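Local coordinates for SAM-dependent methyltransferase (Pyrococcus horikoshii, PDB 1WZN), which probably transfers methyl groups from S-adenosylmethionine to an unspecified substrate, and is seen here with the spent cofactor S-adenosyl-L-homocysteine bound, at residues I116-E121 / V203-N208; V109-S114 / F141-P146. All blocks are in the same frame, centred on the assembly; numbering follows the deposited sequence.

Contact 2 lies deep in the Rossmann-like methyltransferase sheet, its centre about 5 Å from the centre of the chain, whereas contact 1 is partly buried and carries a magnesium ion at its outer end. Contact 2 pairs two parallel strands, 106-111 and 139-146, by backbone ladder and a buried aspartate. Contact 1 ties the loop that follows the first of these strands to the outermost strand, within this chain, of the separate antiparallel sheet, using one shared carbonyl, an amide side chain and a CH-pi contact. Their centres are 14 Å apart, and they meet where Ile116 packs on Thr143, Phe145 and Met111; both contribute residues to the S-adenosyl-L-homocysteine pocket.

Contact 1: residues I116-E121 / V203-N208. With MG (magnesium ion), chain E.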
loop_
_atom_site.group_PDB
_atom_site.type_symbol
_atom_site.label_atom_id
_atom_site.label_comp_id
_atom_site.label_asym_id
_atom_site.label_seq_id
_atom_site.Cartn_x
_atom_site.Cartn_y
_atom_site.Cartn_z
ATOM N N ILE A 116 27.955 -4.390 -11.739
ATOM C CA ILE A 116 27.751 -4.134 -13.165
ATOM C C ILE A 116 26.738 -3.016 -13.366
ATOM O O ILE A 116 26.704 -2.392 -14.426
ATOM C CB ILE A 116 27.248 -5.371 -13.963
ATOM C CG1 ILE A 116 25.936 -5.888 -13.380
ATOM C CG2 ILE A 116 28.326 -6.442 -13.999
ATOM C CD1 ILE A 116 25.292 -6.968 -14.233
ATOM N N MET A 117 25.927 -2.750 -12.343
ATOM C CA MET A 117 24.909 -1.705 -12.439
ATOM C C MET A 117 25.481 -0.297 -12.572
ATOM O O MET A 117 24.773 0.626 -12.969
ATOM C CB MET A 117 23.964 -1.773 -11.235
ATOM C CG MET A 117 23.079 -3.012 -11.233
ATOM S SD MET A 117 21.921 -3.081 -9.847
ATOM C CE MET A 117 20.715 -1.842 -10.341
ATOM N N TYR A 118 26.760 -0.123 -12.247
ATOM C CA TYR A 118 27.380 1.191 -12.370
ATOM C C TYR A 118 27.706 1.514 -13.823
ATOM O O TYR A 118 28.021 2.656 -14.150
ATOM C CB TYR A 118 28.669 1.267 -11.536
ATOM C CG TYR A 118 28.434 1.622 -10.090
ATOM C CD1 TYR A 118 28.260 2.949 -9.696
ATOM C CD2 TYR A 118 28.306 0.628 -9.126
ATOM C CE1 TYR A 118 27.955 3.272 -8.372
ATOM C CE2 TYR A 118 27.998 0.940 -7.804
ATOM C CZ TYR A 118 27.821 2.262 -7.438
ATOM O OH TYR A 118 27.483 2.565 -6.137
ATOM N N PHE A 119 27.601 0.517 -14.699
ATOM C CA PHE A 119 27.951 0.704 -16.106
ATOM C C PHE A 119 26.787 0.645 -17.082
ATOM O O PHE A 119 25.940 -0.244 -16.978
ATOM C CB PHE A 119 28.982 -0.359 -16.494
ATOM C CG PHE A 119 30.153 -0.417 -15.565
ATOM C CD1 PHE A 119 31.129 0.567 -15.601
ATOM C CD2 PHE A 119 30.254 -1.429 -14.612
ATOM C CE1 PHE A 119 32.195 0.548 -14.698
ATOM C CE2 PHE A 119 31.314 -1.456 -13.705
ATOM C CZ PHE A 119 32.284 -0.467 -13.749
ATOM N N ASP A 120 26.744 1.584 -18.030
ATOM C CA ASP A 120 25.676 1.568 -19.028
ATOM C C ASP A 120 26.023 0.508 -20.069
ATOM O O ASP A 120 27.069 -0.137 -19.966
ATOM C CB ASP A 120 25.466 2.948 -19.695
ATOM C CG ASP A 120 26.726 3.514 -20.353
ATOM O OD1 ASP A 120 27.622 2.753 -20.783
ATOM O OD2 ASP A 120 26.798 4.757 -20.463
ATOM N N GLU A 121 25.161 0.324 -21.063
ATOM C CA GLU A 121 25.392 -0.708 -22.071
ATOM C C GLU A 121 26.766 -0.671 -22.735
ATOM O O GLU A 121 27.443 -1.696 -22.819
ATOM C CB GLU A 121 24.309 -0.656 -23.155
ATOM C CG GLU A 121 24.315 -1.878 -24.058
ATOM C CD GLU A 121 23.254 -1.825 -25.142
ATOM O OE1 GLU A 121 23.348 -0.954 -26.034
ATOM O OE2 GLU A 121 22.324 -2.654 -25.101
ATOM N N VAL A 203 24.418 9.515 -0.149
ATOM C CA VAL A 203 24.894 8.714 -1.269
ATOM C C VAL A 203 23.864 8.981 -2.355
ATOM O O VAL A 203 22.667 9.001 -2.081
ATOM C CB VAL A 203 24.889 7.200 -0.951
ATOM C CG1 VAL A 203 25.286 6.413 -2.197
ATOM C CG2 VAL A 203 25.841 6.895 0.192
ATOM N N ASP A 204 24.327 9.211 -3.577
ATOM C CA ASP A 204 23.430 9.470 -4.690
ATOM C C ASP A 204 24.129 9.018 -5.967
ATOM O O ASP A 204 24.867 9.779 -6.589
ATOM C CB ASP A 204 23.091 10.963 -4.749
ATOM C CG ASP A 204 22.114 11.297 -5.859
ATOM O OD1 ASP A 204 21.248 10.456 -6.170
ATOM O OD2 ASP A 204 22.205 12.412 -6.409
ATOM N N ASP A 205 23.899 7.764 -6.342
ATOM C CA ASP A 205 24.525 7.195 -7.528
ATOM C C ASP A 205 23.527 6.825 -8.605
ATOM O O ASP A 205 22.430 6.359 -8.310
ATOM C CB ASP A 205 25.307 5.932 -7.173
ATOM C CG ASP A 205 26.406 6.184 -6.168
ATOM O OD1 ASP A 205 27.081 7.227 -6.272
ATOM O OD2 ASP A 205 26.597 5.321 -5.288
ATOM N N GLU A 206 23.927 7.018 -9.855
ATOM C CA GLU A 206 23.080 6.661 -10.980
ATOM C C GLU A 206 23.416 5.220 -11.342
ATOM O O GLU A 206 24.572 4.902 -11.633
ATOM C CB GLU A 206 23.361 7.563 -12.180
ATOM C CG GLU A 206 22.503 7.218 -13.388
ATOM C CD GLU A 206 22.821 8.070 -14.601
ATOM O OE1 GLU A 206 23.912 7.898 -15.181
ATOM O OE2 GLU A 206 21.974 8.911 -14.972
ATOM N N LEU A 207 22.417 4.348 -11.315
ATOM C CA LEU A 207 22.640 2.945 -11.635
ATOM C C LEU A 207 21.854 2.534 -12.867
ATOM O O LEU A 207 20.896 3.202 -13.256
ATOM C CB LEU A 207 22.251 2.065 -10.443
ATOM C CG LEU A 207 23.041 2.362 -9.164
ATOM C CD1 LEU A 207 22.525 1.490 -8.033
ATOM C CD2 LEU A 207 24.528 2.112 -9.402
ATOM N N ASN A 208 22.262 1.421 -13.464
ATOM C CA ASN A 208 21.631 0.904 -14.672
ATOM C C ASN A 208 20.893 -0.395 -14.381
ATOM O O ASN A 208 21.407 -1.266 -13.679
ATOM C CB ASN A 208 22.709 0.681 -15.730
ATOM C CG ASN A 208 23.398 1.970 -16.124
ATOM O OD1 ASN A 208 22.920 2.700 -16.991
ATOM N ND2 ASN A 208 24.515 2.269 -15.470
HETATM MG MG MG E . 27.868 5.999 -22.180
HETATM O O HOH W 1 26.823 5.015 -13.374
HETATM O O HOH W 2 29.197 4.519 -22.036
HETATM O O HOH W 3 26.733 5.269 -23.787
#
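Tyr118 lays one face of its ring on Leu207, whose CD2 sits almost exactly over the ring centre, 3.7 Å from the centroid, in a CH-pi contact. At the ring edge, in plane, Asp205 OD2 comes within 3.0 Å of Tyr118 OH, with the carboxylate turned 62° from the ring. The hydroxyl is also hydrogen-bonded to Tyr5 OH, and Asp205 OD1 is held by the backbone N of Tyr2, so the N-terminal segment closes this end.

The second flat group is the amide of Asn208. With CG beside its own backbone N (chi1 -63°), ND2 swings back to the carbonyl already used by that N: Met117 O accepts from Asn208 N at 2.7 Å, in the carbonyl plane, and from Asn208 ND2 at 3.0 Å, 41° above that plane. The amide oxygen faces the other way, past Asp120 CB, and takes a bond from Lys182. A water donates to both Tyr118 O and Glu206 O. Met117 curls its bent chain so that CE approaches Leu207 CB at 4.2 Å. The same side chain packs over Asn208 O, which has no hydrogen-bond partner in the model; Met117 CG lies 3.4 Å from it.

Asp120, N-cap of helix 121-134, divides its carboxylate: OD1 accepts from Asp123 N and from a water, while OD2 binds the magnesium ion at 2.4 Å, which also holds two waters.

One carbonyl within the 3-10 segment thus takes two N-H groups from a single asparagine, which, with Lys182 on OD1, helps fix the rotation of the amide and joins the methyltransferase core to the end of strand 198-208. Phe119 reaches the S-adenosyl-L-homocysteine, so the same turn borders the cofactor pocket. The metal, together with the helix N-terminus, would probably offset the carboxylate's negative charge.

Contact 2: residues V109-S114 / F141-P146; sequences VTMFFS and FITDFP. With SAH (S-adenosyl-L-homocysteine), chain F.
Asp144 reaches across to the chain of 109-114 just where that strand ends, and its OD1 accepts the backbone N-H of Phe113 at 2.8 Å, met on the syn side and 22° out of the carboxylate plane. The same oxygen stands at the edge of the Phe112 ring, 3.9 Å from CD1. The first torsion of Asp144 (chi1 64°) tucks CG over its own backbone, which brings the carboxylate to the turn, while Asp144 O takes the N-H of Ser114 at 2.9 Å. One residue therefore grips two successive amides of the turn. A water joins Asp144 OD2 to Ser114 OG, and the serine side chain packs on Pro146 CD.

Behind the turn the chains run as parallel strands in regular register: Ile142 N bonds Val109 O at 2.9 Å and Met111 N bonds Ile142 O at 3.0 Å. Where the ladder gives out, Thr143 OG1, anti to its own backbone N (chi1 -166°), donates to Met111 O at 2.7 Å. Thr143 and Met111 project together from one face of the sheet. Val109 CG1 rests against Phe141 CD1 on this face, whereas Thr110 and Ile142 project from the other.

These are adjacent inner strands of the Rossmann-like methyltransferase sheet, and the chain leaving strand 106-111 at its C-terminal end meets the cofactor, as in other class I enzymes. Phe112 O accepts from the amino N of S-adenosyl-L-homocysteine at 3.1 Å, and Phe113 CB lies 3.5 Å from its carboxylate O.

Farther out, Arg242 forms a salt bridge with Asp144 OD2 and so helps position the carboxylate that Phe113 N binds. Trp244 packs against Phe112, Ile142 and Asp144, and Val30 of helix 23-36 touches Phe112 and Ile142. On strand 44-48, Asp47 accepts from Thr110 OG1.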
loop_
_atom_site.group_PDB
_atom_site.type_symbol
_atom_site.label_atom_id
_atom_site.label_comp_id
_atom_site.label_asym_id
_atom_site.label_seq_id
_atom_site.Cartn_x
_atom_site.Cartn_y
_atom_site.Cartn_z
ATOM N N VAL A 109 37.938 -14.239 -13.164
ATOM C CA VAL A 109 37.777 -12.816 -12.914
ATOM C C VAL A 109 36.416 -12.702 -12.250
ATOM O O VAL A 109 35.450 -13.312 -12.712
ATOM C CB VAL A 109 37.760 -12.002 -14.222
ATOM C CG1 VAL A 109 37.493 -10.529 -13.915
ATOM C CG2 VAL A 109 39.102 -12.151 -14.954
ATOM N N THR A 110 36.343 -11.944 -11.164
ATOM C CA THR A 110 35.086 -11.772 -10.449
ATOM C C THR A 110 34.736 -10.301 -10.258
ATOM O O THR A 110 35.599 -9.425 -10.280
ATOM C CB THR A 110 35.140 -12.423 -9.038
ATOM O OG1 THR A 110 36.223 -11.851 -8.289
ATOM C CG2 THR A 110 35.347 -13.929 -9.137
ATOM N N MET A 111 33.446 -10.043 -10.094
ATOM C CA MET A 111 32.949 -8.701 -9.824
ATOM C C MET A 111 31.759 -8.980 -8.938
ATOM O O MET A 111 30.704 -9.393 -9.419
ATOM C CB MET A 111 32.511 -7.975 -11.090
ATOM C CG MET A 111 31.950 -6.594 -10.777
ATOM S SD MET A 111 31.773 -5.542 -12.222
ATOM C CE MET A 111 33.422 -4.885 -12.318
ATOM N N PHE A 112 31.941 -8.753 -7.643
ATOM C CA PHE A 112 30.915 -9.048 -6.654
ATOM C C PHE A 112 30.049 -7.900 -6.168
ATOM O O PHE A 112 30.488 -6.752 -6.065
ATOM C CB PHE A 112 31.560 -9.697 -5.420
ATOM C CG PHE A 112 32.174 -11.045 -5.680
ATOM C CD1 PHE A 112 31.372 -12.159 -5.922
ATOM C CD2 PHE A 112 33.555 -11.205 -5.666
ATOM C CE1 PHE A 112 31.939 -13.416 -6.146
ATOM C CE2 PHE A 112 34.132 -12.455 -5.889
ATOM C CZ PHE A 112 33.326 -13.563 -6.128
ATOM N N PHE A 113 28.805 -8.253 -5.867
ATOM C CA PHE A 113 27.818 -7.343 -5.304
ATOM C C PHE A 113 27.217 -6.243 -6.172
ATOM O O PHE A 113 27.338 -5.050 -5.871
ATOM C CB PHE A 113 28.371 -6.751 -3.996
ATOM C CG PHE A 113 27.303 -6.228 -3.060
ATOM C CD1 PHE A 113 26.114 -6.929 -2.872
ATOM C CD2 PHE A 113 27.493 -5.040 -2.361
ATOM C CE1 PHE A 113 25.127 -6.452 -2.001
ATOM C CE2 PHE A 113 26.511 -4.554 -1.488
ATOM C CZ PHE A 113 25.328 -5.264 -1.312
ATOM N N SER A 114 26.573 -6.662 -7.259
ATOM C CA SER A 114 25.850 -5.757 -8.151
ATOM C C SER A 114 26.595 -4.636 -8.840
ATOM O O SER A 114 25.962 -3.715 -9.358
ATOM C CB SER A 114 24.687 -5.138 -7.377
ATOM O OG SER A 114 24.061 -6.115 -6.567
ATOM N N PHE A 141 34.442 -15.910 -15.793
ATOM C CA PHE A 141 34.088 -14.585 -15.283
ATOM C C PHE A 141 32.801 -14.830 -14.497
ATOM O O PHE A 141 31.890 -15.505 -14.992
ATOM C CB PHE A 141 33.824 -13.599 -16.432
ATOM C CG PHE A 141 33.156 -12.318 -15.993
ATOM C CD1 PHE A 141 33.735 -11.509 -15.018
ATOM C CD2 PHE A 141 31.945 -11.926 -16.555
ATOM C CE1 PHE A 141 33.115 -10.325 -14.606
ATOM C CE2 PHE A 141 31.316 -10.743 -16.150
ATOM C CZ PHE A 141 31.899 -9.944 -15.178
ATOM N N ILE A 142 32.738 -14.314 -13.271
ATOM C CA ILE A 142 31.566 -14.493 -12.409
ATOM C C ILE A 142 31.146 -13.151 -11.819
ATOM O O ILE A 142 31.966 -12.432 -11.250
ATOM C CB ILE A 142 31.880 -15.448 -11.222
ATOM C CG1 ILE A 142 32.344 -16.812 -11.738
ATOM C CG2 ILE A 142 30.646 -15.629 -10.343
ATOM C CD1 ILE A 142 32.943 -17.697 -10.649
ATOM N N THR A 143 29.870 -12.804 -11.955
ATOM C CA THR A 143 29.388 -11.548 -11.394
ATOM C C THR A 143 27.927 -11.710 -10.991
ATOM O O THR A 143 27.169 -12.392 -11.674
ATOM C CB THR A 143 29.538 -10.378 -12.407
ATOM O OG1 THR A 143 29.367 -9.133 -11.720
ATOM C CG2 THR A 143 28.506 -10.483 -13.531
ATOM N N ASP A 144 27.541 -11.091 -9.878
ATOM C CA ASP A 144 26.166 -11.189 -9.396
ATOM C C ASP A 144 25.450 -9.848 -9.393
ATOM O O ASP A 144 26.062 -8.802 -9.201
ATOM C CB ASP A 144 26.133 -11.768 -7.971
ATOM C CG ASP A 144 26.818 -10.866 -6.956
ATOM O OD1 ASP A 144 28.031 -10.626 -7.104
ATOM O OD2 ASP A 144 26.147 -10.392 -6.009
ATOM N N PHE A 145 24.141 -9.885 -9.606
ATOM C CA PHE A 145 23.347 -8.668 -9.597
ATOM C C PHE A 145 21.929 -9.030 -9.180
ATOM O O PHE A 145 21.502 -10.176 -9.328
ATOM C CB PHE A 145 23.395 -7.971 -10.965
ATOM C CG PHE A 145 22.926 -8.820 -12.102
ATOM C CD1 PHE A 145 21.680 -8.602 -12.679
ATOM C CD2 PHE A 145 23.729 -9.834 -12.603
ATOM C CE1 PHE A 145 21.242 -9.386 -13.743
ATOM C CE2 PHE A 145 23.303 -10.621 -13.662
ATOM C CZ PHE A 145 22.056 -10.397 -14.235
ATOM N N PRO A 146 21.189 -8.061 -8.623
ATOM C CA PRO A 146 19.821 -8.313 -8.168
ATOM C C PRO A 146 18.713 -8.112 -9.186
ATOM O O PRO A 146 18.917 -7.541 -10.256
ATOM C CB PRO A 146 19.687 -7.359 -6.990
ATOM C CG PRO A 146 20.408 -6.156 -7.492
ATOM C CD PRO A 146 21.652 -6.737 -8.169
HETATM N N SAH F . 33.140 -6.135 -4.497
HETATM C CA SAH F . 32.948 -5.436 -3.155
HETATM C CB SAH F . 32.438 -4.021 -3.205
HETATM C CG SAH F . 31.079 -3.691 -3.800
HETATM S SD SAH F . 30.927 -1.849 -3.727
HETATM C C SAH F . 31.984 -6.376 -2.302
HETATM O O SAH F . 31.560 -7.440 -2.792
HETATM O OXT SAH F . 31.709 -5.960 -1.107
HETATM C "C5'" SAH F . 31.162 -1.328 -5.383
HETATM C "C4'" SAH F . 32.706 -0.995 -5.675
HETATM O "O4'" SAH F . 32.681 -0.562 -7.040
HETATM C "C3'" SAH F . 33.286 0.178 -4.918
HETATM O "O3'" SAH F . 34.387 -0.243 -4.111
HETATM C "C2'" SAH F . 33.664 1.196 -6.071
HETATM O "O2'" SAH F . 34.804 1.983 -5.750
HETATM C "C1'" SAH F . 33.858 0.272 -7.260
HETATM N N9 SAH F . 33.778 0.805 -8.491
HETATM C C8 SAH F . 32.774 1.491 -9.161
HETATM N N7 SAH F . 33.061 1.856 -10.367
HETATM C C5 SAH F . 34.389 1.386 -10.567
HETATM C C6 SAH F . 35.262 1.476 -11.703
HETATM N N6 SAH F . 34.928 2.074 -12.854
HETATM N N1 SAH F . 36.499 0.891 -11.528
HETATM C C2 SAH F . 36.878 0.272 -10.373
HETATM N N3 SAH F . 36.066 0.166 -9.263
HETATM C C4 SAH F . 34.844 0.743 -9.431
HETATM O O HOH W 4 23.993 -8.831 -6.151
#